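Local coordinates for chitosanase (Gynuella sunshinyii YC6258, PDB 6X2Q), which binds chitosan oligosaccharides, here chitotetraose, and probably hydrolyses chitosan as a family 46 glycoside hydrolase, at residues 178-181 with 182-186; 220-223 with 224-228. One frame throughout, in Å; residues are numbered along the deposited sequence.

Contact 1. Residues 178-181 with 182-186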
ATOM      1  N   ARG A 178      19.244  10.401  -3.718  1.00 31.92           N
ATOM      2  CA  ARG A 178      18.722  10.939  -2.469  1.00 33.74           C
ATOM      3  C   ARG A 178      17.945  12.222  -2.711  1.00 35.84           C
ATOM      4  O   ARG A 178      16.940  12.479  -2.038  1.00 31.28           O
ATOM      5  CB  ARG A 178      19.852  11.187  -1.474  1.00 33.55           C
ATOM      6  CG  ARG A 178      20.341   9.923  -0.771  1.00 41.45           C
ATOM      7  CD  ARG A 178      21.674  10.189  -0.088  1.00 33.33           C
ATOM      8  NE  ARG A 178      22.613  10.780  -1.028  1.00 36.40           N
ATOM      9  CZ  ARG A 178      23.825  11.205  -0.679  1.00 43.64           C
ATOM     10  NH1 ARG A 178      24.212  11.113   0.590  1.00 36.81           N
ATOM     11  NH2 ARG A 178      24.639  11.730  -1.586  1.00 36.94           N
ATOM     12  N   ARG A 179      18.395  13.038  -3.667  1.00 39.08           N
ATOM     13  CA  ARG A 179      17.654  14.245  -4.024  1.00 32.92           C
ATOM     14  C   ARG A 179      16.308  13.886  -4.653  1.00 34.25           C
ATOM     15  O   ARG A 179      15.272  14.483  -4.321  1.00 29.57           O
ATOM     16  CB  ARG A 179      18.491  15.113  -4.971  1.00 30.24           C
ATOM     17  CG  ARG A 179      17.985  16.550  -5.100  1.00 45.21           C
ATOM     18  CD  ARG A 179      19.056  17.498  -5.635  1.00 45.93           C
ATOM     19  NE  ARG A 179      18.965  17.608  -7.086  1.00 54.27           N
ATOM     20  CZ  ARG A 179      18.110  18.403  -7.723  1.00 54.61           C
ATOM     21  NH1 ARG A 179      17.293  19.179  -7.027  1.00 59.31           N
ATOM     22  NH2 ARG A 179      18.078  18.430  -9.053  1.00 53.06           N
ATOM     23  N   TRP A 180      16.309  12.918  -5.578  1.00 28.89           N
ATOM     24  CA  TRP A 180      15.059  12.479  -6.189  1.00 29.72           C
ATOM     25  C   TRP A 180      14.106  11.945  -5.133  1.00 28.75           C
ATOM     26  O   TRP A 180      12.912  12.262  -5.145  1.00 28.59           O
ATOM     27  CB  TRP A 180      15.329  11.412  -7.249  1.00 30.17           C
ATOM     28  CG  TRP A 180      14.113  11.058  -8.076  1.00 30.30           C
ATOM     29  CD1 TRP A 180      13.837  11.484  -9.343  1.00 33.69           C
ATOM     30  CD2 TRP A 180      13.031  10.189  -7.702  1.00 25.06           C
ATOM     31  NE1 TRP A 180      12.645  10.948  -9.774  1.00 32.16           N
ATOM     32  CE2 TRP A 180      12.128  10.158  -8.781  1.00 32.82           C
ATOM     33  CE3 TRP A 180      12.730   9.448  -6.551  1.00 30.28           C
ATOM     34  CZ2 TRP A 180      10.939   9.419  -8.746  1.00 32.53           C
ATOM     35  CZ3 TRP A 180      11.552   8.708  -6.516  1.00 28.52           C
ATOM     36  CH2 TRP A 180      10.668   8.706  -7.606  1.00 33.60           C
ATOM     37  N   LEU A 181      14.631  11.153  -4.195  1.00 27.30           N
ATOM     38  CA  LEU A 181      13.804  10.550  -3.158  1.00 33.37           C
ATOM     39  C   LEU A 181      13.245  11.607  -2.214  1.00 29.89           C
ATOM     40  O   LEU A 181      12.086  11.520  -1.803  1.00 26.54           O
ATOM     41  CB  LEU A 181      14.608   9.493  -2.380  1.00 26.20           C
ATOM     42  CG  LEU A 181      13.878   8.740  -1.247  1.00 26.48           C
ATOM     43  CD1 LEU A 181      12.562   8.146  -1.735  1.00 24.80           C
ATOM     44  CD2 LEU A 181      14.739   7.670  -0.574  1.00 25.39           C
ATOM     45  N   LYS A 182      14.049  12.607  -1.850  1.00 29.81           N
ATOM     46  CA  LYS A 182      13.553  13.633  -0.936  1.00 31.72           C
ATOM     47  C   LYS A 182      12.417  14.427  -1.576  1.00 32.95           C
ATOM     48  O   LYS A 182      11.395  14.717  -0.933  1.00 30.51           O
ATOM     49  CB  LYS A 182      14.695  14.554  -0.521  1.00 36.14           C
ATOM     50  CG  LYS A 182      14.439  15.316   0.770  1.00 40.66           C
ATOM     51  CD  LYS A 182      15.101  16.667   0.739  1.00 48.02           C
ATOM     52  CE  LYS A 182      16.033  16.882   1.939  1.00 55.03           C
ATOM     53  NZ  LYS A 182      16.386  18.338   2.088  1.00 54.11           N
ATOM     54  N   THR A 183      12.573  14.754  -2.856  1.00 29.43           N
ATOM     55  CA  THR A 183      11.518  15.421  -3.599  1.00 29.04           C
ATOM     56  C   THR A 183      10.255  14.559  -3.655  1.00 31.49           C
ATOM     57  O   THR A 183       9.137  15.062  -3.467  1.00 30.68           O
ATOM     58  CB  THR A 183      12.034  15.739  -5.002  1.00 29.43           C
ATOM     59  OG1 THR A 183      13.240  16.512  -4.899  1.00 36.59           O
ATOM     60  CG2 THR A 183      11.017  16.517  -5.788  1.00 33.34           C
ATOM     61  N   PHE A 184      10.415  13.252  -3.897  1.00 28.89           N
ATOM     62  CA  PHE A 184       9.252  12.364  -3.961  1.00 28.18           C
ATOM     63  C   PHE A 184       8.506  12.350  -2.634  1.00 24.48           C
ATOM     64  O   PHE A 184       7.279  12.394  -2.602  1.00 30.61           O
ATOM     65  CB  PHE A 184       9.685  10.940  -4.340  1.00 28.33           C
ATOM     66  CG  PHE A 184       8.541   9.933  -4.327  1.00 32.58           C
ATOM     67  CD1 PHE A 184       7.690   9.806  -5.423  1.00 24.60           C
ATOM     68  CD2 PHE A 184       8.308   9.136  -3.210  1.00 26.89           C
ATOM     69  CE1 PHE A 184       6.652   8.890  -5.413  1.00 29.11           C
ATOM     70  CE2 PHE A 184       7.275   8.218  -3.197  1.00 28.17           C
ATOM     71  CZ  PHE A 184       6.442   8.095  -4.295  1.00 27.37           C
ATOM     72  N   LEU A 185       9.235  12.264  -1.521  1.00 26.31           N
ATOM     73  CA  LEU A 185       8.578  12.227  -0.221  1.00 27.11           C
ATOM     74  C   LEU A 185       7.826  13.529   0.057  1.00 32.27           C
ATOM     75  O   LEU A 185       6.713  13.501   0.596  1.00 32.97           O
ATOM     76  CB  LEU A 185       9.605  11.938   0.876  1.00 26.28           C
ATOM     77  CG  LEU A 185      10.326  10.584   0.770  1.00 28.41           C
ATOM     78  CD1 LEU A 185      11.399  10.447   1.867  1.00 23.77           C
ATOM     79  CD2 LEU A 185       9.322   9.423   0.802  1.00 29.24           C
ATOM     80  N   LYS A 186       8.400  14.678  -0.333  1.00 28.42           N
ATOM     81  CA  LYS A 186       7.732  15.956  -0.095  1.00 31.68           C
ATOM     82  C   LYS A 186       6.494  16.091  -0.967  1.00 31.08           C
ATOM     83  O   LYS A 186       5.453  16.582  -0.512  1.00 31.48           O
ATOM     84  CB  LYS A 186       8.696  17.118  -0.352  1.00 29.12           C
ATOM     85  CG  LYS A 186       9.795  17.214   0.700  1.00 37.45           C
ATOM     86  CD  LYS A 186      10.540  18.539   0.646  1.00 43.94           C
ATOM     87  CE  LYS A 186      11.335  18.660  -0.629  1.00 42.11           C
ATOM     88  NZ  LYS A 186      11.074  19.998  -1.245  1.00 52.37           N
TER

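Contact 2. Residues 220-223 with 224-228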
ATOM      1  N   GLN A 220      18.680  10.222   8.335  1.00 38.16           N
ATOM      2  CA  GLN A 220      19.666   9.525   9.143  1.00 39.89           C
ATOM      3  C   GLN A 220      20.603   8.656   8.314  1.00 40.73           C
ATOM      4  O   GLN A 220      21.418   7.922   8.881  1.00 43.24           O
ATOM      5  CB  GLN A 220      18.969   8.676  10.198  1.00 38.99           C
ATOM      6  CG  GLN A 220      18.189   9.497  11.189  1.00 42.02           C
ATOM      7  CD  GLN A 220      17.384   8.635  12.116  1.00 44.87           C
ATOM      8  OE1 GLN A 220      16.999   7.518  11.760  1.00 52.76           O
ATOM      9  NE2 GLN A 220      17.113   9.139  13.310  1.00 47.54           N
ATOM     10  N   GLY A 221      20.506   8.720   6.990  1.00 38.23           N
ATOM     11  CA  GLY A 221      21.394   7.950   6.149  1.00 42.31           C
ATOM     12  C   GLY A 221      21.109   6.466   6.085  1.00 42.67           C
ATOM     13  O   GLY A 221      21.941   5.716   5.564  1.00 37.19           O
ATOM     14  N   ASN A 222      19.960   6.007   6.587  1.00 37.31           N
ATOM     15  CA  ASN A 222      19.616   4.591   6.473  1.00 36.55           C
ATOM     16  C   ASN A 222      18.869   4.333   5.162  1.00 36.30           C
ATOM     17  O   ASN A 222      17.701   3.957   5.131  1.00 37.57           O
ATOM     18  CB  ASN A 222      18.820   4.135   7.687  1.00 35.81           C
ATOM     19  CG  ASN A 222      18.735   2.616   7.782  1.00 42.57           C
ATOM     20  OD1 ASN A 222      19.013   1.917   6.806  1.00 44.58           O
ATOM     21  ND2 ASN A 222      18.337   2.100   8.946  1.00 38.09           N
ATOM     22  N   THR A 223      19.590   4.548   4.059  1.00 31.44           N
ATOM     23  CA  THR A 223      19.067   4.324   2.719  1.00 34.75           C
ATOM     24  C   THR A 223      19.145   2.861   2.288  1.00 37.26           C
ATOM     25  O   THR A 223      18.608   2.509   1.230  1.00 29.74           O
ATOM     26  CB  THR A 223      19.837   5.170   1.716  1.00 34.06           C
ATOM     27  OG1 THR A 223      21.205   4.740   1.720  1.00 36.17           O
ATOM     28  CG2 THR A 223      19.757   6.665   2.082  1.00 35.05           C
ATOM     29  N   ASP A 224      19.824   2.022   3.064  1.00 35.74           N
ATOM     30  CA  ASP A 224      20.038   0.627   2.739  1.00 38.34           C
ATOM     31  C   ASP A 224      19.209  -0.292   3.621  1.00 39.14           C
ATOM     32  O   ASP A 224      19.252  -1.518   3.439  1.00 40.40           O
ATOM     33  CB  ASP A 224      21.537   0.281   2.843  1.00 35.28           C
ATOM     34  CG  ASP A 224      22.079   0.425   4.264  1.00 41.43           C
ATOM     35  OD1 ASP A 224      21.637   1.338   5.004  1.00 38.16           O
ATOM     36  OD2 ASP A 224      22.965  -0.377   4.642  1.00 42.43           O
ATOM     37  N   LEU A 225      18.433   0.276   4.553  1.00 42.40           N
ATOM     38  CA  LEU A 225      17.486  -0.485   5.373  1.00 41.19           C
ATOM     39  C   LEU A 225      18.206  -1.586   6.146  1.00 42.28           C
ATOM     40  O   LEU A 225      17.844  -2.759   6.083  1.00 41.60           O
ATOM     41  CB  LEU A 225      16.349  -1.068   4.523  1.00 39.03           C
ATOM     42  CG  LEU A 225      15.417  -0.069   3.839  1.00 36.58           C
ATOM     43  CD1 LEU A 225      14.357  -0.803   3.039  1.00 36.99           C
ATOM     44  CD2 LEU A 225      14.785   0.873   4.860  1.00 33.68           C
ATOM     45  N   HIS A 226      19.248  -1.195   6.862  1.00 41.73           N
ATOM     46  CA  HIS A 226      20.006  -2.076   7.727  1.00 46.00           C
ATOM     47  C   HIS A 226      19.450  -2.032   9.146  1.00 46.59           C
ATOM     48  O   HIS A 226      18.976  -0.988   9.602  1.00 49.14           O
ATOM     49  CB  HIS A 226      21.475  -1.670   7.741  1.00 39.89           C
ATOM     50  CG  HIS A 226      21.719  -0.319   8.327  1.00 42.67           C
ATOM     51  ND1 HIS A 226      21.916   0.802   7.550  1.00 40.94           N
ATOM     52  CD2 HIS A 226      21.789   0.094   9.613  1.00 43.49           C
ATOM     53  CE1 HIS A 226      22.105   1.847   8.334  1.00 42.26           C
ATOM     54  NE2 HIS A 226      22.033   1.444   9.591  1.00 45.09           N
ATOM     55  N   PRO A 227      19.497  -3.155   9.856  1.00 52.42           N
ATOM     56  CA  PRO A 227      18.975  -3.196  11.220  1.00 45.70           C
ATOM     57  C   PRO A 227      19.946  -2.546  12.186  1.00 46.38           C
ATOM     58  O   PRO A 227      21.140  -2.417  11.878  1.00 50.68           O
ATOM     59  CB  PRO A 227      18.834  -4.699  11.495  1.00 48.35           C
ATOM     60  CG  PRO A 227      19.903  -5.321  10.659  1.00 47.50           C
ATOM     61  CD  PRO A 227      20.041  -4.458   9.426  1.00 44.83           C
ATOM     62  N   PRO A 228      19.468  -2.096  13.360  1.00 49.01           N
ATOM     63  CA  PRO A 228      18.035  -2.100  13.685  1.00 47.47           C
ATOM     64  C   PRO A 228      17.336  -0.880  13.100  1.00 44.65           C
ATOM     65  O   PRO A 228      17.968   0.167  12.928  1.00 39.33           O
ATOM     66  CB  PRO A 228      18.019  -2.064  15.209  1.00 48.34           C
ATOM     67  CG  PRO A 228      19.243  -1.271  15.548  1.00 51.49           C
ATOM     68  CD  PRO A 228      20.284  -1.617  14.491  1.00 47.38           C
TER

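Contact 1. Residues 178-181 with 182-186
Trp-180 and Phe-184, one helical turn apart, lie side by side and point the same way, and the rim of the indole meets CB, CG and CD1 of Phe-184. Following the indole outward, CB starts away from Phe-184, and CG anti to the backbone N (chi1 -171°), beside the carbonyl carbon, brings the outer rim of the ring back toward it. CE3 is the first ring atom to come near, then CZ3 makes the tightest approach, 3.6 Å from CB of Phe-184. At the far rim CH2 reaches CD1 of Phe-184 at 3.9 Å, while NE1, on the other side of the indole, is hydrogen-bonded to Thr-164. The six-membered ring and the phenyl ring are almost parallel, with planes at 9°, but their centroids are 5.5 Å apart and they overlap very little.

Thr-183 adds a second grip on the backbone. Its OG1 donates to O of Arg-179 at 2.9 Å, and its own N donates to the same oxygen at 3.1 Å from the opposite face of the carbonyl plane. That carbonyl therefore has two donors. Leu-181 and Leu-185 meet more loosely, CD1 to CG at 4.1 Å.

Trp-180 and Phe-184 both touch Thr-163 of helix 156-167, Leu-181 packs on Leu-135 and Ala-139 of helix 134-147, and Leu-185 rests on Met-215 of helix 209-219. The i to i+4 backbone bonds mark an alpha-helix; apolar residues turned to neighbouring helices, with arginines and lysines exposed, make helix 177-193 amphipathic within the largely helical family 46 fold.

Contact 2. Residues 220-223 with 224-228
A side-chain amide stacked on an imidazole sets this contact apart: Asn-222 lies over one face of the His-226 ring, and the same amide also bonds the backbone of His-226. The amide and ring planes differ by 19°. CG of Asn-222 sits above the ring, displaced toward its rim, with CE1 of His-226 at 3.5 Å.

Both ends of the amide are used. OD1 accepts from N of His-226 at 3.1 Å, in its carbonyl plane and on a lone pair, and takes a weak bond from N of Leu-225, where the N-H...O angle is only 115°. ND2 donates to a lone pair of O of His-226 at 3.2 Å, in the plane of that carbonyl. This pairing of C=O with N-H and NH2 with C=O fixes the amide's rotation and satisfies the polar end of a buried residue.

The imidazole is held at its edge as well. Its ND1 donates to OD1 of Asp-224 at 2.6 Å, on the syn side of the carboxylate and close to the ring plane. CG of His-226 stands between its own N and carbonyl carbon (chi1 64°), which folds the ring back over Asn-222. An alanine in place of Asn-222 would probably leave N and O of His-226 without their side-chain partners and uncover one ring face, letting the loop shift.

Just before this, Gly-221, with positive phi, is the C' residue of a Schellman motif ending helix 209-219. Beyond it, Thr-223 is backbone-bonded to Leu-135 and Leu-225 packs on Pro-134 and Leu-138 of helix 134-147, before a cis peptide at Pro-228 leads the chain into strand 229-231.

Contacts 1 and 2 follow one another along the chain and lie on the same side of its centre. Their own centres are 16 Å apart; the nearest atoms come within about 4 Å without touching. Helix 134-147 connects them, since Leu-135 packs against contact 1 and is backbone-bonded to contact 2. Helix 209-219 is a second link: it borders contact 1 and runs directly into contact 2. The same helix 134-147 carries Ile-145, Gln-146 and His-147 of the sugar pocket at its far end. The side chain of Phe-184 in contact 1 is about 13 Å from a bound glucosamine, so that side chain does not line the pocket.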